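Heme utilization carrier protein (Escherichia coli O157:H7, PDB 6U9J) probably binds heme, and perhaps the anaerobilin formed when heme is broken down without oxygen, and carries it through the cytosol. Local coordinates at residues 26-29 / 30-34; 61-64 / 65-68; 108-112 / 113-117; 151-154 / 155-158. All coordinates share one frame; numbering follows the deposited sequence.

Contact 1: 26-29 / 30-34; sequences LLEV and VRNLP
One face of the Arg31 guanidinium is covered by Leu27 CD1, one turn of helix earlier, while the other methyl, Leu27 CD2, lies 3.9 Å from Arg31 NH1. The second flat group, the Asn32 amide, uses ND2 to reach back to the backbone: Asn32 ND2 bonds Glu28 O at 2.7 Å, with the oxygen 18° out of the amide plane. Glu28 also turns its carboxylate toward this amide, the two planes standing 52° apart, but Glu28 OE1 stays 3.7 Å from Asn32 ND2. Its OE2 is 4.6 Å from Arg31 NE, too far for a salt bridge, though the opposite charges would probably attract weakly. The one short bond to Glu28 O ties down the Asn32 amide, and Asn32 N bonds Val29 O at 3.0 Å from well above the carbonyl plane. On the inner side Val30 CG1 is anti to the backbone N (chi1 163°), which leaves CG2 beside that N, 4.3 Å from Leu26 CD1. Leu26, Leu27 and Val30 lean on Phe122 of the sheet, and Val29 meets Leu7 and Ala19. Polar groups on one side and aliphatic ones on the other mark an amphipathic helix packed against a beta sheet.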
loop_
_atom_site.group_PDB
_atom_site.type_symbol
_atom_site.label_atom_id
_atom_site.label_comp_id
_atom_site.label_asym_id
_atom_site.label_seq_id
_atom_site.Cartn_x
_atom_site.Cartn_y
_atom_site.Cartn_z
ATOM N N LEU A 26 5.015 17.827 5.110
ATOM C CA LEU A 26 5.641 16.893 6.042
ATOM C C LEU A 26 7.161 16.994 5.997
ATOM O O LEU A 26 7.827 16.874 7.033
ATOM C CB LEU A 26 5.187 15.467 5.748
ATOM C CG LEU A 26 5.767 14.353 6.613
ATOM C CD1 LEU A 26 5.313 14.515 8.066
ATOM C CD2 LEU A 26 5.338 12.995 6.067
ATOM N N LEU A 27 7.736 17.204 4.809
ATOM C CA LEU A 27 9.190 17.343 4.737
ATOM C C LEU A 27 9.683 18.525 5.566
ATOM O O LEU A 27 10.679 18.412 6.288
ATOM C CB LEU A 27 9.649 17.485 3.284
ATOM C CG LEU A 27 11.162 17.666 3.107
ATOM C CD1 LEU A 27 11.941 16.517 3.751
ATOM C CD2 LEU A 27 11.505 17.784 1.633
ATOM N N GLU A 28 9.011 19.673 5.468
ATOM C CA GLU A 28 9.459 20.823 6.247
ATOM C C GLU A 28 9.354 20.557 7.745
ATOM O O GLU A 28 10.226 20.977 8.509
ATOM C CB GLU A 28 8.670 22.074 5.863
ATOM C CG GLU A 28 9.344 23.360 6.328
ATOM C CD GLU A 28 10.668 23.609 5.620
ATOM O OE1 GLU A 28 11.601 24.138 6.265
ATOM O OE2 GLU A 28 10.778 23.268 4.422
ATOM N N VAL A 29 8.315 19.840 8.180
ATOM C CA VAL A 29 8.229 19.443 9.587
ATOM C C VAL A 29 9.402 18.543 9.956
ATOM O O VAL A 29 10.064 18.737 10.980
ATOM C CB VAL A 29 6.889 18.748 9.867
ATOM C CG1 VAL A 29 6.875 18.141 11.281
ATOM C CG2 VAL A 29 5.741 19.721 9.671
ATOM N N VAL A 30 9.679 17.543 9.118
ATOM C CA VAL A 30 10.735 16.592 9.443
ATOM C C VAL A 30 12.085 17.292 9.543
ATOM O O VAL A 30 12.914 16.948 10.393
ATOM C CB VAL A 30 10.746 15.449 8.410
ATOM C CG1 VAL A 30 12.053 14.689 8.476
ATOM C CG2 VAL A 30 9.568 14.511 8.683
ATOM N N ARG A 31 12.336 18.271 8.667
ATOM C CA ARG A 31 13.599 19.002 8.706
ATOM C C ARG A 31 13.804 19.706 10.035
ATOM O O ARG A 31 14.944 19.863 10.484
ATOM C CB ARG A 31 13.644 20.037 7.585
ATOM C CG ARG A 31 13.804 19.468 6.203
ATOM C CD ARG A 31 14.053 20.604 5.228
ATOM N NE ARG A 31 14.087 20.150 3.847
ATOM C CZ ARG A 31 15.160 19.637 3.254
ATOM N NH1 ARG A 31 15.090 19.261 1.987
ATOM N NH2 ARG A 31 16.297 19.503 3.927
ATOM N N ASN A 32 12.720 20.136 10.670
ATOM C CA ASN A 32 12.785 20.918 11.895
ATOM C C ASN A 32 12.695 20.067 13.152
ATOM O O ASN A 32 12.674 20.616 14.259
ATOM C CB ASN A 32 11.684 21.975 11.880
ATOM C CG ASN A 32 11.988 23.098 10.918
ATOM O OD1 ASN A 32 12.803 23.973 11.212
ATOM N ND2 ASN A 32 11.347 23.076 9.758
ATOM N N LEU A 33 12.663 18.746 13.009
ATOM C CA LEU A 33 12.701 17.860 14.159
ATOM C C LEU A 33 14.057 17.946 14.859
ATOM O O LEU A 33 15.071 18.270 14.236
ATOM C CB LEU A 33 12.444 16.416 13.724
ATOM C CG LEU A 33 11.006 16.049 13.363
ATOM C CD1 LEU A 33 10.951 14.646 12.776
ATOM C CD2 LEU A 33 10.107 16.164 14.587
ATOM N N PRO A 34 14.104 17.654 16.162
ATOM C CA PRO A 34 15.407 17.630 16.845
ATOM C C PRO A 34 16.311 16.497 16.393
ATOM O O PRO A 34 17.537 16.631 16.490
ATOM C CB PRO A 34 15.034 17.491 18.327
ATOM C CG PRO A 34 13.612 17.043 18.347
ATOM C CD PRO A 34 12.974 17.568 17.099
#

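Contact 2: 61-64 / 65-68; sequences VHTA and DVIL
Packing is tight where Ile67 crosses His62: Ile67 CD1 stands 3.4 Å from the centroid of the His62 ring, only 7° off its normal, a CH-pi contact over the centre of the face. Ile67 CG1 follows at 3.3 Å from His62 CD2. The His62 side chain swings over its cross-strand neighbour because CG is anti to the backbone N (chi1 -164°). On the other face of the sheet the fit is looser, Val61 CG1 coming only to 4.3 Å from Leu68 CB, although both residues are buried. The bend between the strands is tied by Thr63 OG1, which accepts from Asp65 N at 3.3 Å, closing an ST turn, and from Val66 N at 3.1 Å. Thr63 N returns a nearly straight bond to Val66 O at 2.9 Å. Ala64, at the tip, is solvent-exposed, yet its carbonyl bonds Lys97 of the second subunit, and Asp65 OD1 takes Asn100 of that subunit. Val66 and Ile67 pair with a strand of the same neighbour. At the tip, Thr63 spends its hydroxyl and N-H on shaping the turn, leaving the Asp65 carboxylate and the Ala64 carbonyl to bond the second subunit, beside the strand pairing.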
loop_
_atom_site.group_PDB
_atom_site.type_symbol
_atom_site.label_atom_id
_atom_site.label_comp_id
_atom_site.label_asym_id
_atom_site.label_seq_id
_atom_site.Cartn_x
_atom_site.Cartn_y
_atom_site.Cartn_z
ATOM N N VAL A 61 2.408 1.801 3.528
ATOM C CA VAL A 61 1.900 2.755 2.555
ATOM C C VAL A 61 0.555 3.271 3.052
ATOM O O VAL A 61 -0.247 2.509 3.602
ATOM C CB VAL A 61 1.789 2.136 1.147
ATOM C CG1 VAL A 61 0.786 0.995 1.131
ATOM C CG2 VAL A 61 1.437 3.214 0.126
ATOM N N HIS A 62 0.324 4.569 2.866
ATOM C CA HIS A 62 -0.789 5.305 3.463
ATOM C C HIS A 62 -1.537 6.019 2.345
ATOM O O HIS A 62 -0.975 6.905 1.692
ATOM C CB HIS A 62 -0.253 6.303 4.494
ATOM C CG HIS A 62 -1.277 6.844 5.445
ATOM N ND1 HIS A 62 -0.927 7.568 6.565
ATOM C CD2 HIS A 62 -2.630 6.797 5.436
ATOM C CE1 HIS A 62 -2.019 7.927 7.216
ATOM N NE2 HIS A 62 -3.066 7.473 6.551
ATOM N N THR A 63 -2.785 5.625 2.100
ATOM C CA THR A 63 -3.665 6.352 1.196
ATOM C C THR A 63 -4.791 6.983 2.007
ATOM O O THR A 63 -4.845 6.869 3.236
ATOM C CB THR A 63 -4.241 5.444 0.105
ATOM O OG1 THR A 63 -5.307 4.656 0.652
ATOM C CG2 THR A 63 -3.172 4.522 -0.445
ATOM N N ALA A 64 -5.698 7.658 1.300
ATOM C CA ALA A 64 -6.810 8.315 1.974
ATOM C C ALA A 64 -7.655 7.316 2.739
ATOM O O ALA A 64 -8.195 7.645 3.799
ATOM C CB ALA A 64 -7.674 9.071 0.963
ATOM N N ASP A 65 -7.770 6.088 2.238
ATOM C CA ASP A 65 -8.711 5.151 2.819
ATOM C C ASP A 65 -8.108 3.855 3.325
ATOM O O ASP A 65 -8.832 3.065 3.940
ATOM C CB ASP A 65 -9.822 4.839 1.806
ATOM C CG ASP A 65 -10.855 5.951 1.747
ATOM O OD1 ASP A 65 -11.167 6.514 2.823
ATOM O OD2 ASP A 65 -11.336 6.269 0.648
ATOM N N VAL A 66 -6.821 3.600 3.103
ATOM C CA VAL A 66 -6.190 2.335 3.461
ATOM C C VAL A 66 -4.802 2.623 4.019
ATOM O O VAL A 66 -4.107 3.524 3.532
ATOM C CB VAL A 66 -6.100 1.390 2.237
ATOM C CG1 VAL A 66 -5.226 0.169 2.527
ATOM C CG2 VAL A 66 -7.487 0.959 1.771
ATOM N N ILE A 67 -4.402 1.855 5.023
ATOM C CA ILE A 67 -3.012 1.717 5.422
ATOM C C ILE A 67 -2.718 0.232 5.375
ATOM O O ILE A 67 -3.397 -0.560 6.037
ATOM C CB ILE A 67 -2.734 2.272 6.825
ATOM C CG1 ILE A 67 -2.951 3.786 6.863
ATOM C CG2 ILE A 67 -1.309 1.910 7.233
ATOM C CD1 ILE A 67 -2.270 4.467 8.042
ATOM N N LEU A 68 -1.743 -0.157 4.576
ATOM C CA LEU A 68 -1.280 -1.528 4.585
ATOM C C LEU A 68 0.143 -1.536 5.108
ATOM O O LEU A 68 0.947 -0.666 4.754
ATOM C CB LEU A 68 -1.338 -2.165 3.195
ATOM C CG LEU A 68 -2.731 -2.569 2.701
ATOM C CD1 LEU A 68 -2.595 -3.545 1.549
ATOM C CD2 LEU A 68 -3.569 -3.172 3.809
#

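Contact 3: 108-112 / 113-117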
loop_
_atom_site.group_PDB
_atom_site.type_symbol
_atom_site.label_atom_id
_atom_site.label_comp_id
_atom_site.label_asym_id
_atom_site.label_seq_id
_atom_site.Cartn_x
_atom_site.Cartn_y
_atom_site.Cartn_z
ATOM N N GLU A 108 14.190 9.712 14.397
ATOM C CA GLU A 108 13.983 9.101 15.703
ATOM C C GLU A 108 13.155 10.058 16.541
ATOM O O GLU A 108 13.466 11.250 16.607
ATOM C CB GLU A 108 15.305 8.795 16.405
ATOM C CG GLU A 108 16.148 7.772 15.662
ATOM C CD GLU A 108 17.517 7.594 16.295
ATOM O OE1 GLU A 108 18.492 8.177 15.779
ATOM O OE2 GLU A 108 17.608 6.879 17.316
ATOM N N ARG A 109 12.085 9.548 17.135
ATOM C CA ARG A 109 11.278 10.380 18.025
ATOM C C ARG A 109 10.439 9.483 18.916
ATOM O O ARG A 109 10.407 8.262 18.763
ATOM C CB ARG A 109 10.384 11.334 17.223
ATOM C CG ARG A 109 9.402 10.610 16.315
ATOM C CD ARG A 109 8.530 11.587 15.538
ATOM N NE ARG A 109 7.692 12.372 16.445
ATOM C CZ ARG A 109 6.362 12.308 16.508
ATOM N NH1 ARG A 109 5.709 13.066 17.381
ATOM N NH2 ARG A 109 5.683 11.505 15.699
ATOM N N LYS A 110 9.769 10.100 19.885
ATOM C CA LYS A 110 8.759 9.373 20.633
ATOM C C LYS A 110 7.385 9.609 20.022
ATOM O O LYS A 110 7.043 10.735 19.647
ATOM C CB LYS A 110 8.760 9.785 22.104
ATOM C CG LYS A 110 9.862 9.102 22.901
ATOM C CD LYS A 110 9.687 9.293 24.381
ATOM C CE LYS A 110 10.864 8.697 25.123
ATOM N NZ LYS A 110 10.694 7.239 25.357
ATOM N N PHE A 111 6.624 8.525 19.877
ATOM C CA PHE A 111 5.246 8.574 19.403
ATOM C C PHE A 111 4.379 8.005 20.513
ATOM O O PHE A 111 4.413 6.796 20.770
ATOM C CB PHE A 111 5.067 7.789 18.101
ATOM C CG PHE A 111 3.659 7.787 17.596
ATOM C CD1 PHE A 111 3.014 8.981 17.304
ATOM C CD2 PHE A 111 2.974 6.597 17.419
ATOM C CE1 PHE A 111 1.712 8.985 16.842
ATOM C CE2 PHE A 111 1.668 6.596 16.960
ATOM C CZ PHE A 111 1.038 7.791 16.673
ATOM N N MET A 112 3.627 8.877 21.180
ATOM C CA MET A 112 2.818 8.476 22.330
ATOM C C MET A 112 3.654 7.688 23.337
ATOM O O MET A 112 3.242 6.639 23.840
ATOM C CB MET A 112 1.607 7.669 21.875
ATOM C CG MET A 112 0.898 8.283 20.678
ATOM S SD MET A 112 -0.801 7.718 20.529
ATOM C CE MET A 112 -0.534 5.985 20.195
ATOM N N GLY A 113 4.853 8.186 23.620
ATOM C CA GLY A 113 5.721 7.595 24.622
ATOM C C GLY A 113 6.548 6.424 24.140
ATOM O O GLY A 113 7.381 5.916 24.903
ATOM N N MET A 114 6.383 6.013 22.883
ATOM C CA MET A 114 7.088 4.877 22.313
ATOM C C MET A 114 8.289 5.397 21.523
ATOM O O MET A 114 8.123 6.241 20.639
ATOM C CB MET A 114 6.139 4.102 21.405
ATOM C CG MET A 114 6.369 2.631 21.285
ATOM S SD MET A 114 4.790 1.922 20.788
ATOM C CE MET A 114 4.403 2.960 19.378
ATOM N N ASP A 115 9.491 4.906 21.839
ATOM C CA ASP A 115 10.627 5.153 20.953
ATOM C C ASP A 115 10.317 4.586 19.572
ATOM O O ASP A 115 9.838 3.456 19.452
ATOM C CB ASP A 115 11.904 4.493 21.488
ATOM C CG ASP A 115 12.661 5.351 22.503
ATOM O OD1 ASP A 115 12.182 6.443 22.872
ATOM O OD2 ASP A 115 13.754 4.903 22.919
ATOM N N THR A 116 10.593 5.370 18.528
ATOM C CA THR A 116 10.387 4.941 17.144
ATOM C C THR A 116 11.578 5.349 16.302
ATOM O O THR A 116 12.243 6.348 16.579
ATOM C CB THR A 116 9.144 5.556 16.486
ATOM O OG1 THR A 116 9.372 6.952 16.259
ATOM C CG2 THR A 116 7.877 5.334 17.318
ATOM N N ALA A 117 11.823 4.589 15.239
ATOM C CA ALA A 117 12.893 4.896 14.307
ATOM C C ALA A 117 12.356 4.567 12.930
ATOM O O ALA A 117 11.890 3.448 12.711
ATOM C CB ALA A 117 14.159 4.085 14.594
#
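A near-straight Lys110 chain that bends only at its last torsion (chi4 -84°) carries NZ across the strands to Asp115, whose own CG sits beside its backbone N (chi1 -85°). In the salt bridge Lys110 NZ meets Asp115 OD1 at 3.0 Å from above the carboxylate plane, 47° out of it, and the two side chains slant across each other on the face that also bears Glu108 and Ala117. Lys110 CG runs 3.5 Å from the same Asp115 OD1. On the opposite face, which Arg109 shares, Phe111, Met114 and Thr116 gather: Met114 CE comes to the edge of the Phe111 ring, 4.4 Å from CD2, while Met112 CG covers one face of it from 3.8 Å above the plane. Thr116 CG2, in the conformer given, rests on Phe111 CB at 3.8 Å. The hairpin turns through a type I' beta turn from Phe111 to Met114, Met112 and Gly113 taking the positive phi values this turn requires; Phe111 N bonds Met114 O at 2.8 Å beside it. Arg109 sends its guanidinium away to a salt bridge with Glu10, and the Glu108 carboxylate goes to His151 of the C-terminal helix. The paired charges of Lys110 and Asp115 lie on an exposed flank, so solvent probably weakens their attraction, and backbone bonding with the turn geometry is likely to set the shape of the tip.

Contact 4: 151-154 / 155-158; sequences HTLA and ASLK
Leu153 O is gripped by two donors: Ser156 OG at 2.8 Å and Leu157 N, also at 2.8 Å. The amide comes in nearly head-on to the carbonyl, whereas the hydroxyl arrives from the flank, its C=O...O angle being 117°. Ser156 can do this because its chi1 of 78° places OG between its own N and carbonyl carbon and turns it back over the preceding turn. The same hydroxyl oxygen lies 3.8 Å from Leu153 CD1, so it is bordered by an aliphatic methyl as well as by the carbonyl. Beside it Leu153 and Leu157 slant across each other, with Leu153 CD1 3.9 Å from Leu157 CG; Leu153 reaches forward because its CG is anti to the backbone N (chi1 172°). The segments are the last turns of the long C-terminal helix 144-157, which lies with its leucine side on the antiparallel sheet: Leu153, Ala154 and Leu157 touch Leu106, and Leu157 also meets Val39 and, on a neighbouring helix, Val47. A serine hydroxyl bonding the carbonyl three residues back is a common arrangement within helices. Where the helix runs out, Lys158 folds its chain at chi2 and chi3 so that its CD lies 3.2 Å from Ala154 O, a close aliphatic contact with the carbonyl oxygen. The hydrogen bond to Ala154 O comes from Lys158 N, at 3.2 Å, longer than those at Leu153 O.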
loop_
_atom_site.group_PDB
_atom_site.type_symbol
_atom_site.label_atom_id
_atom_site.label_comp_id
_atom_site.label_asym_id
_atom_site.label_seq_id
_atom_site.Cartn_x
_atom_site.Cartn_y
_atom_site.Cartn_z
ATOM N N HIS A 151 21.516 3.623 13.220
ATOM C CA HIS A 151 22.444 4.699 13.556
ATOM C C HIS A 151 23.685 4.677 12.673
ATOM O O HIS A 151 24.210 5.737 12.306
ATOM C CB HIS A 151 22.851 4.594 15.019
ATOM C CG HIS A 151 21.777 5.016 15.963
ATOM N ND1 HIS A 151 21.622 4.450 17.208
ATOM C CD2 HIS A 151 20.803 5.948 15.843
ATOM C CE1 HIS A 151 20.596 5.015 17.818
ATOM N NE2 HIS A 151 20.088 5.936 17.022
ATOM N N THR A 152 24.169 3.484 12.326
ATOM C CA THR A 152 25.307 3.390 11.408
ATOM C C THR A 152 24.969 3.979 10.042
ATOM O O THR A 152 25.780 4.702 9.450
ATOM C CB THR A 152 25.748 1.931 11.292
ATOM O OG1 THR A 152 26.247 1.495 12.560
ATOM C CG2 THR A 152 26.848 1.765 10.249
ATOM N N LEU A 153 23.768 3.705 9.537
ATOM C CA LEU A 153 23.377 4.263 8.244
ATOM C C LEU A 153 23.239 5.777 8.320
ATOM O O LEU A 153 23.700 6.494 7.425
ATOM C CB LEU A 153 22.069 3.635 7.775
ATOM C CG LEU A 153 21.407 4.240 6.524
ATOM C CD1 LEU A 153 22.314 4.181 5.270
ATOM C CD2 LEU A 153 20.080 3.539 6.253
ATOM N N ALA A 154 22.634 6.293 9.395
ATOM C CA ALA A 154 22.489 7.736 9.507
ATOM C C ALA A 154 23.850 8.424 9.529
ATOM O O ALA A 154 24.034 9.468 8.894
ATOM C CB ALA A 154 21.691 8.089 10.763
ATOM N N ALA A 155 24.820 7.839 10.235
ATOM C CA ALA A 155 26.155 8.429 10.280
ATOM C C ALA A 155 26.809 8.406 8.909
ATOM O O ALA A 155 27.470 9.371 8.507
ATOM C CB ALA A 155 27.020 7.693 11.302
ATOM N N SER A 156 26.625 7.312 8.172
ATOM C CA SER A 156 27.200 7.214 6.841
ATOM C C SER A 156 26.509 8.159 5.872
ATOM O O SER A 156 27.157 8.706 4.984
ATOM C CB SER A 156 27.126 5.769 6.366
ATOM O OG SER A 156 25.826 5.443 5.937
ATOM N N LEU A 157 25.204 8.376 6.014
ATOM C CA LEU A 157 24.546 9.337 5.135
ATOM C C LEU A 157 25.048 10.751 5.391
ATOM O O LEU A 157 24.944 11.615 4.513
ATOM C CB LEU A 157 23.029 9.276 5.311
ATOM C CG LEU A 157 22.365 8.024 4.747
ATOM C CD1 LEU A 157 20.900 7.996 5.102
ATOM C CD2 LEU A 157 22.544 7.928 3.227
ATOM N N LYS A 158 25.586 11.007 6.580
ATOM C CA LYS A 158 26.157 12.311 6.873
ATOM C C LYS A 158 27.603 12.462 6.400
ATOM O O LYS A 158 28.195 13.515 6.659
ATOM C CB LYS A 158 26.046 12.607 8.371
ATOM C CG LYS A 158 24.709 13.236 8.752
ATOM C CD LYS A 158 24.019 12.510 9.896
ATOM C CE LYS A 158 24.820 12.605 11.174
ATOM N NZ LYS A 158 23.972 12.335 12.376
#

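How the contacts relate
From the N terminus, contact 1 comes first, on helix 26-31 just ahead of edge strand 36-40. Contact 2 then closes the hairpin between strands 56-62 and 66-71, at the other border of the six-stranded sheet within this chain, where the second subunit continues it. Contact 3 closes the hairpin of strands 103-111 and 114-122 within the same sheet, and contact 4 ends the chain's last helix. All four are in series: none nests in or crosses another. Contacts 3 and 4 touch, Glu108 OE2 lying 2.7 Å from His151 NE2, tying strand to helix. Contact 2 lies apart, its centre about 29 Å from that of contact 4 and on the opposite side of the chain's centre.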